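Side-chain contacts in DNMT2 (Spodoptera frugiperda, PDB 4H0N), which probably transfers a methyl group from S-adenosyl-L-methionine to cytosine 38 in the anticodon loop of tRNA(Asp), and can also act on DNA: residues R161-A166 / V321-E326; K212-A217 / L280-F285; A264-G269 / V274-E279. The protein carries 3 engineered substitutions. All coordinates share one frame; numbering follows the deposited sequence.

Contact 1. Residues R161-A166 / V321-E326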
# COMPACT_ATOMS: atom_id res chain seq x y z
N ARG A 161 -6.96 3.83 3.74
CA ARG A 161 -6.67 2.54 4.33
C ARG A 161 -7.01 2.51 5.82
O ARG A 161 -7.02 3.54 6.50
CB ARG A 161 -5.19 2.20 4.16
CG ARG A 161 -4.76 2.00 2.73
CD ARG A 161 -5.50 0.83 2.13
NE ARG A 161 -4.79 0.24 0.99
CZ ARG A 161 -5.00 0.58 -0.28
NH1 ARG A 161 -5.89 1.52 -0.58
NH2 ARG A 161 -4.32 -0.01 -1.24
N TYR A 162 -7.28 1.31 6.32
CA TYR A 162 -7.50 1.09 7.74
C TYR A 162 -6.16 0.83 8.41
O TYR A 162 -5.30 0.15 7.85
CB TYR A 162 -8.41 -0.11 7.95
CG TYR A 162 -8.47 -0.62 9.37
CD1 TYR A 162 -9.43 -0.15 10.26
CD2 TYR A 162 -7.57 -1.58 9.82
CE1 TYR A 162 -9.48 -0.63 11.56
CE2 TYR A 162 -7.61 -2.05 11.12
CZ TYR A 162 -8.57 -1.58 11.98
OH TYR A 162 -8.61 -2.05 13.27
N TYR A 163 -5.98 1.37 9.62
CA TYR A 163 -4.79 1.08 10.41
C TYR A 163 -5.13 0.81 11.86
O TYR A 163 -6.06 1.39 12.41
CB TYR A 163 -3.79 2.23 10.34
CG TYR A 163 -3.26 2.50 8.97
CD1 TYR A 163 -2.15 1.82 8.48
CD2 TYR A 163 -3.86 3.45 8.14
CE1 TYR A 163 -1.65 2.07 7.22
CE2 TYR A 163 -3.37 3.71 6.88
CZ TYR A 163 -2.27 3.02 6.42
OH TYR A 163 -1.77 3.27 5.17
N CYS A 164 -4.35 -0.07 12.47
CA CYS A 164 -4.46 -0.33 13.89
C CYS A 164 -3.08 -0.36 14.52
O CYS A 164 -2.23 -1.17 14.14
CB CYS A 164 -5.19 -1.65 14.14
SG CYS A 164 -5.40 -2.04 15.89
N THR A 165 -2.84 0.54 15.47
CA THR A 165 -1.61 0.50 16.26
C THR A 165 -1.93 -0.12 17.61
O THR A 165 -2.55 0.51 18.46
CB THR A 165 -0.99 1.90 16.44
OG1 THR A 165 -2.01 2.84 16.81
CG2 THR A 165 -0.34 2.36 15.14
N ALA A 166 -1.53 -1.38 17.79
CA ALA A 166 -1.84 -2.12 19.01
C ALA A 166 -0.59 -2.28 19.85
O ALA A 166 0.51 -2.46 19.33
CB ALA A 166 -2.43 -3.47 18.67
N VAL A 321 4.83 4.52 2.35
CA VAL A 321 5.90 4.48 3.33
C VAL A 321 5.80 5.61 4.37
O VAL A 321 6.14 5.42 5.54
CB VAL A 321 7.29 4.46 2.63
CG1 VAL A 321 8.41 4.72 3.61
CG2 VAL A 321 7.49 3.14 1.92
N LYS A 322 5.30 6.77 3.96
CA LYS A 322 5.23 7.93 4.85
C LYS A 322 4.20 7.78 5.96
O LYS A 322 4.49 8.05 7.12
CB LYS A 322 4.97 9.20 4.05
CG LYS A 322 4.63 10.41 4.90
CD LYS A 322 5.51 11.58 4.53
CE LYS A 322 4.83 12.89 4.87
NZ LYS A 322 5.77 14.04 4.92
N VAL A 323 2.99 7.37 5.60
CA VAL A 323 1.93 7.21 6.57
C VAL A 323 2.31 6.22 7.67
O VAL A 323 2.07 6.46 8.85
CB VAL A 323 0.62 6.76 5.90
CG1 VAL A 323 -0.47 6.54 6.93
CG2 VAL A 323 0.17 7.79 4.87
N ILE A 324 2.93 5.11 7.28
CA ILE A 324 3.30 4.08 8.25
C ILE A 324 4.41 4.55 9.18
O ILE A 324 4.41 4.27 10.38
CB ILE A 324 3.71 2.77 7.56
CG1 ILE A 324 2.50 2.18 6.83
CG2 ILE A 324 4.26 1.76 8.56
CD1 ILE A 324 2.81 0.90 6.18
N SER A 325 5.36 5.29 8.61
CA SER A 325 6.43 5.89 9.39
C SER A 325 5.84 6.80 10.46
O SER A 325 6.28 6.79 11.62
CB SER A 325 7.36 6.67 8.47
OG SER A 325 8.52 7.09 9.16
N GLU A 326 4.82 7.57 10.09
CA GLU A 326 4.15 8.44 11.05
C GLU A 326 3.39 7.69 12.14
O GLU A 326 3.33 8.14 13.28
CB GLU A 326 3.24 9.44 10.34
CG GLU A 326 4.00 10.48 9.53
CD GLU A 326 5.00 11.26 10.37
OE1 GLU A 326 4.62 11.77 11.44
OE2 GLU A 326 6.18 11.35 9.96
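Y163 reaches the C-terminal helix because its ring is set beside the backbone N, with CG anti to the carbonyl carbon (chi1 -63°), on a CB that already points across the gap. V323 answers with CG1 anti to its own backbone N (chi1 178°), which presents that methyl to the phenol end of the ring. The approach is oblique: V323 CG1 lies 3.9 Å from Y163 OH and 4.0 Å from Y163 CZ, and the two side chains cross at about a right angle. I324 arrives one residue later along the helix, its CG1 methylene 4.2 Å from Y163 CE1. Both branches come obliquely from the helix side of the ring, V323 CG1 nearer CE2 and OH, I324 CG1 nearer CE1; no hydrogen bond joins strand to helix. An alanine here would remove the whole ring, and V323 CG1 and I324 CG1 would probably face a gap where the phenol had filled the space between strand and helix. The ring also touches F146 and L148 of strand 141-148, and L148 meets V323 too. I324 also packs on M16 and A19 of helix 15-23. Strand 161-168, antiparallel to both its neighbours, 114-119 and 141-148, is the reversed strand characteristic of class I methyltransferases, and helix 321-332 belongs to the helical layer over that sheet.

Contact 2. Residues K212-A217 / L280-F285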
# COMPACT_ATOMS: atom_id res chain seq x y z
N LYS A 212 -6.32 1.43 -27.74
CA LYS A 212 -7.43 0.64 -27.20
C LYS A 212 -7.90 1.25 -25.88
O LYS A 212 -9.10 1.35 -25.63
CB LYS A 212 -7.01 -0.82 -27.02
CG LYS A 212 -5.53 -1.01 -26.72
CD LYS A 212 -5.30 -2.02 -25.60
CE LYS A 212 -4.38 -1.46 -24.52
NZ LYS A 212 -4.46 -2.21 -23.22
N MET A 213 -6.94 1.67 -25.06
CA MET A 213 -7.21 2.36 -23.80
C MET A 213 -7.84 3.73 -24.01
O MET A 213 -8.74 4.13 -23.28
CB MET A 213 -5.92 2.54 -23.02
CG MET A 213 -5.48 1.30 -22.29
SD MET A 213 -6.79 0.75 -21.20
CE MET A 213 -6.17 -0.86 -20.77
N LEU A 214 -7.34 4.45 -25.02
CA LEU A 214 -7.81 5.79 -25.32
C LEU A 214 -9.28 5.80 -25.72
O LEU A 214 -9.91 6.85 -25.76
CB LEU A 214 -6.95 6.44 -26.40
CG LEU A 214 -5.51 6.79 -26.02
CD1 LEU A 214 -4.81 7.46 -27.17
CD2 LEU A 214 -5.49 7.68 -24.80
N ARG A 215 -9.82 4.62 -26.03
CA ARG A 215 -11.25 4.50 -26.29
C ARG A 215 -12.05 4.77 -25.01
O ARG A 215 -13.18 5.25 -25.06
CB ARG A 215 -11.61 3.12 -26.85
CG ARG A 215 -11.11 2.84 -28.26
CD ARG A 215 -11.81 1.64 -28.89
NE ARG A 215 -12.95 2.03 -29.72
CZ ARG A 215 -14.21 1.64 -29.51
NH1 ARG A 215 -14.50 0.82 -28.51
NH2 ARG A 215 -15.17 2.05 -30.32
N CYS A 216 -11.45 4.46 -23.86
CA CYS A 216 -12.11 4.66 -22.57
C CYS A 216 -11.76 6.00 -21.94
O CYS A 216 -11.83 6.16 -20.71
CB CYS A 216 -11.72 3.55 -21.60
SG CYS A 216 -11.90 1.88 -22.21
N ALA A 217 -11.40 6.98 -22.77
CA ALA A 217 -10.92 8.27 -22.28
C ALA A 217 -11.90 8.99 -21.35
O ALA A 217 -11.48 9.81 -20.54
CB ALA A 217 -10.54 9.16 -23.45
N LEU A 280 -2.76 14.19 -27.21
CA LEU A 280 -2.66 14.73 -25.86
C LEU A 280 -1.42 14.19 -25.14
O LEU A 280 -1.10 14.65 -24.05
CB LEU A 280 -3.92 14.41 -25.05
CG LEU A 280 -5.06 15.43 -25.14
CD1 LEU A 280 -6.17 15.09 -24.15
CD2 LEU A 280 -4.52 16.84 -24.90
N LYS A 281 -0.75 13.23 -25.76
CA LYS A 281 0.39 12.52 -25.17
C LYS A 281 0.16 12.00 -23.73
O LYS A 281 1.09 11.96 -22.91
CB LYS A 281 1.70 13.33 -25.31
CG LYS A 281 1.94 14.42 -24.24
CD LYS A 281 3.24 15.20 -24.49
CE LYS A 281 3.02 16.64 -24.55
NZ LYS A 281 4.17 17.32 -25.24
N LEU A 282 -1.07 11.57 -23.43
CA LEU A 282 -1.36 10.96 -22.14
C LEU A 282 -0.48 9.74 -21.93
O LEU A 282 -0.32 8.92 -22.84
CB LEU A 282 -2.82 10.54 -22.06
CG LEU A 282 -3.83 11.69 -22.16
CD1 LEU A 282 -5.24 11.16 -22.23
CD2 LEU A 282 -3.66 12.61 -20.97
N ARG A 283 0.10 9.62 -20.75
CA ARG A 283 0.96 8.49 -20.44
C ARG A 283 0.73 8.04 -19.01
O ARG A 283 0.20 8.79 -18.19
CB ARG A 283 2.43 8.87 -20.59
CG ARG A 283 2.94 9.79 -19.49
CD ARG A 283 4.43 9.56 -19.28
NE ARG A 283 5.07 10.65 -18.55
CZ ARG A 283 5.27 10.66 -17.24
NH1 ARG A 283 4.88 9.63 -16.50
NH2 ARG A 283 5.86 11.69 -16.66
N TYR A 284 1.12 6.80 -18.72
CA TYR A 284 1.07 6.31 -17.35
C TYR A 284 2.22 6.88 -16.52
O TYR A 284 3.21 7.37 -17.06
CB TYR A 284 1.14 4.79 -17.35
CG TYR A 284 -0.01 4.12 -18.08
CD1 TYR A 284 -1.29 4.13 -17.55
CD2 TYR A 284 0.20 3.47 -19.29
CE1 TYR A 284 -2.34 3.51 -18.21
CE2 TYR A 284 -0.84 2.85 -19.96
CZ TYR A 284 -2.11 2.88 -19.42
OH TYR A 284 -3.14 2.26 -20.08
N PHE A 285 2.07 6.83 -15.20
CA PHE A 285 3.21 7.10 -14.33
C PHE A 285 4.16 5.92 -14.43
O PHE A 285 3.72 4.77 -14.54
CB PHE A 285 2.76 7.31 -12.88
CG PHE A 285 2.00 8.60 -12.65
CD1 PHE A 285 2.68 9.81 -12.57
CD2 PHE A 285 0.63 8.60 -12.49
CE1 PHE A 285 1.99 11.00 -12.36
CE2 PHE A 285 -0.07 9.79 -12.28
CZ PHE A 285 0.61 10.99 -12.21
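Y284 meets M213 with the phenol oxygen at the far end of its ring, while the ring itself takes part in an edge-to-face pair with Y237. The neighbouring flat group, the guanidinium of R283, has F285 CA at its edge. Close to that same plane lies the carbonyl oxygen of Y284, which accepts a hydrogen bond from R283 NH1 at 2.9 Å with an N-H...O angle of 157°. A salt bridge from R283 NH1 to E289 supplies a second partner, and the two together should limit rotation of the guanidinium. Across the contact Y284 OH rests against the M213 CG methylene at 3.4 Å, and no hydrogen bond joins the segments. The methionine chain bends at its second torsion (chi2 -56°), which carries SD back to 4.1 Å from Y284 OH, and the two side chains cross at about a right angle. A second, apolar point of contact joins two leucines by their methyls, with L214 CD2 4.3 Å from L282 CD1. Both pairs are buried. L282 also rests on I222 and I247, from the two strands of the small parallel sheet 222-223 and 247-248. L214 also touches K278 of helix 271-278, so the short helix 211-214 packs against both that helix and the segment 280-285 that follows it.

Contact 3. Residues A264-G269 / V274-E279. Engineered in segment 264-269: A264 (natural residue Lys).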
# COMPACT_ATOMS: atom_id res chain seq x y z
N ALA A 264 -16.32 15.22 -28.13
CA ALA A 264 -17.73 15.06 -27.77
C ALA A 264 -18.64 15.13 -28.99
O ALA A 264 -19.75 14.59 -28.98
CB ALA A 264 -18.14 16.12 -26.74
N GLN A 265 -18.16 15.78 -30.05
CA GLN A 265 -18.91 15.86 -31.29
C GLN A 265 -18.53 14.70 -32.19
O GLN A 265 -18.44 14.85 -33.41
CB GLN A 265 -18.61 17.17 -32.02
CG GLN A 265 -18.71 18.41 -31.16
CD GLN A 265 -17.86 19.54 -31.69
OE1 GLN A 265 -17.10 20.16 -30.95
NE2 GLN A 265 -17.97 19.81 -32.98
N ASN A 266 -18.28 13.55 -31.58
CA ASN A 266 -17.87 12.36 -32.32
C ASN A 266 -18.45 11.08 -31.74
O ASN A 266 -19.01 11.08 -30.64
CB ASN A 266 -16.35 12.26 -32.36
CG ASN A 266 -15.73 13.25 -33.31
OD1 ASN A 266 -15.59 12.98 -34.50
ND2 ASN A 266 -15.37 14.41 -32.79
N GLU A 267 -18.30 9.99 -32.48
CA GLU A 267 -18.68 8.69 -31.96
C GLU A 267 -17.68 8.31 -30.88
O GLU A 267 -16.47 8.47 -31.05
CB GLU A 267 -18.72 7.64 -33.06
CG GLU A 267 -19.30 6.31 -32.61
CD GLU A 267 -19.82 5.46 -33.76
OE1 GLU A 267 -20.83 5.86 -34.39
OE2 GLU A 267 -19.22 4.40 -34.04
N ILE A 268 -18.21 7.83 -29.76
CA ILE A 268 -17.42 7.45 -28.60
C ILE A 268 -16.50 6.27 -28.93
O ILE A 268 -16.89 5.31 -29.60
CB ILE A 268 -18.35 7.14 -27.40
CG1 ILE A 268 -17.54 6.82 -26.14
CG2 ILE A 268 -19.34 6.03 -27.74
CD1 ILE A 268 -16.83 8.03 -25.57
N GLY A 269 -15.25 6.37 -28.48
CA GLY A 269 -14.24 5.36 -28.77
C GLY A 269 -13.94 5.26 -30.25
O GLY A 269 -13.23 4.35 -30.68
N VAL A 274 -10.31 8.95 -31.20
CA VAL A 274 -8.99 8.53 -30.73
C VAL A 274 -7.84 9.43 -31.21
O VAL A 274 -6.91 9.71 -30.45
CB VAL A 274 -8.69 7.04 -31.07
CG1 VAL A 274 -7.21 6.71 -30.94
CG2 VAL A 274 -9.52 6.11 -30.21
N GLU A 275 -7.91 9.89 -32.46
CA GLU A 275 -6.87 10.76 -33.01
C GLU A 275 -6.70 12.04 -32.18
O GLU A 275 -5.58 12.53 -32.01
CB GLU A 275 -7.12 11.12 -34.48
CG GLU A 275 -8.29 12.07 -34.72
CD GLU A 275 -8.03 13.05 -35.85
OE1 GLU A 275 -6.85 13.37 -36.09
OE2 GLU A 275 -9.00 13.51 -36.49
N LEU A 276 -7.81 12.55 -31.65
CA LEU A 276 -7.76 13.74 -30.82
C LEU A 276 -7.07 13.45 -29.48
O LEU A 276 -6.30 14.27 -28.98
CB LEU A 276 -9.16 14.29 -30.59
CG LEU A 276 -9.92 14.69 -31.85
CD1 LEU A 276 -11.24 15.37 -31.50
CD2 LEU A 276 -9.06 15.59 -32.73
N PHE A 277 -7.33 12.28 -28.92
CA PHE A 277 -6.72 11.88 -27.66
C PHE A 277 -5.29 11.39 -27.83
O PHE A 277 -4.50 11.42 -26.89
CB PHE A 277 -7.56 10.82 -26.95
CG PHE A 277 -8.79 11.38 -26.32
CD1 PHE A 277 -8.72 12.07 -25.13
CD2 PHE A 277 -10.03 11.22 -26.92
CE1 PHE A 277 -9.85 12.60 -24.54
CE2 PHE A 277 -11.16 11.74 -26.34
CZ PHE A 277 -11.07 12.43 -25.15
N LYS A 278 -4.97 10.91 -29.03
CA LYS A 278 -3.61 10.48 -29.34
C LYS A 278 -2.63 11.65 -29.23
O LYS A 278 -1.48 11.46 -28.84
CB LYS A 278 -3.55 9.88 -30.75
CG LYS A 278 -3.26 8.38 -30.79
CD LYS A 278 -1.87 8.10 -31.33
CE LYS A 278 -1.62 8.87 -32.63
NZ LYS A 278 -0.35 8.51 -33.30
N GLU A 279 -3.10 12.85 -29.55
CA GLU A 279 -2.24 14.03 -29.58
C GLU A 279 -2.21 14.80 -28.26
O GLU A 279 -1.70 15.92 -28.19
CB GLU A 279 -2.61 14.96 -30.75
CG GLU A 279 -4.03 15.53 -30.71
CD GLU A 279 -4.48 16.06 -32.06
OE1 GLU A 279 -4.51 15.27 -33.03
OE2 GLU A 279 -4.82 17.26 -32.16
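V274, whose CG2 methyl faces the carbonyl of G269, also carries the shortest sound polar bond here: its backbone O accepts the N of K278 at 2.7 Å, an i to i+4 link that fixes the last turn of helix 271-278. Against that turn the loop packs by van der Waals contact at two places. At the first, V274 CG2 stands 4.1 Å from G269 O, an oxygen that also receives a weak hydrogen bond from R215 NE. G269 has a left-handed backbone (phi 63°), and the chain enters the helix two residues further on. At the second, the amide of N266 lies beside L276, with N266 ND2 4.4 Å from L276 CD1; the same nitrogen is weakly hydrogen-bonded to the O of A262. L276 in turn lies on C259 and A262 of helix 253-262. Helices 253-262 and 271-278, joined by a loop that packs on the second, form a helical pair whose position far from the cofactor core is consistent with the smaller target-recognition domain of C5-methyltransferases.

In the fold
The three contacts fall in two separate regions of one chain. Contact 1 belongs to the cofactor-binding core, where the side chain of I324 is about 7 Å from the bound S-adenosyl-L-homocysteine and about 6 Å from G15, which probably helps bind it. Contacts 2 and 3 lie together at a distance from the annotated sites, their centres 33 and 42 Å from that of contact 1. Their own centres are only 11 Å apart and they touch directly: A217 CB approaches F277 CE1 to 3.7 Å, and L214 CD1 lies 3.9 Å from K278 CA. Along the chain, 264-269 and 274-279 fall between 212-217 and 280-285, all within the span bracketed by contact 1.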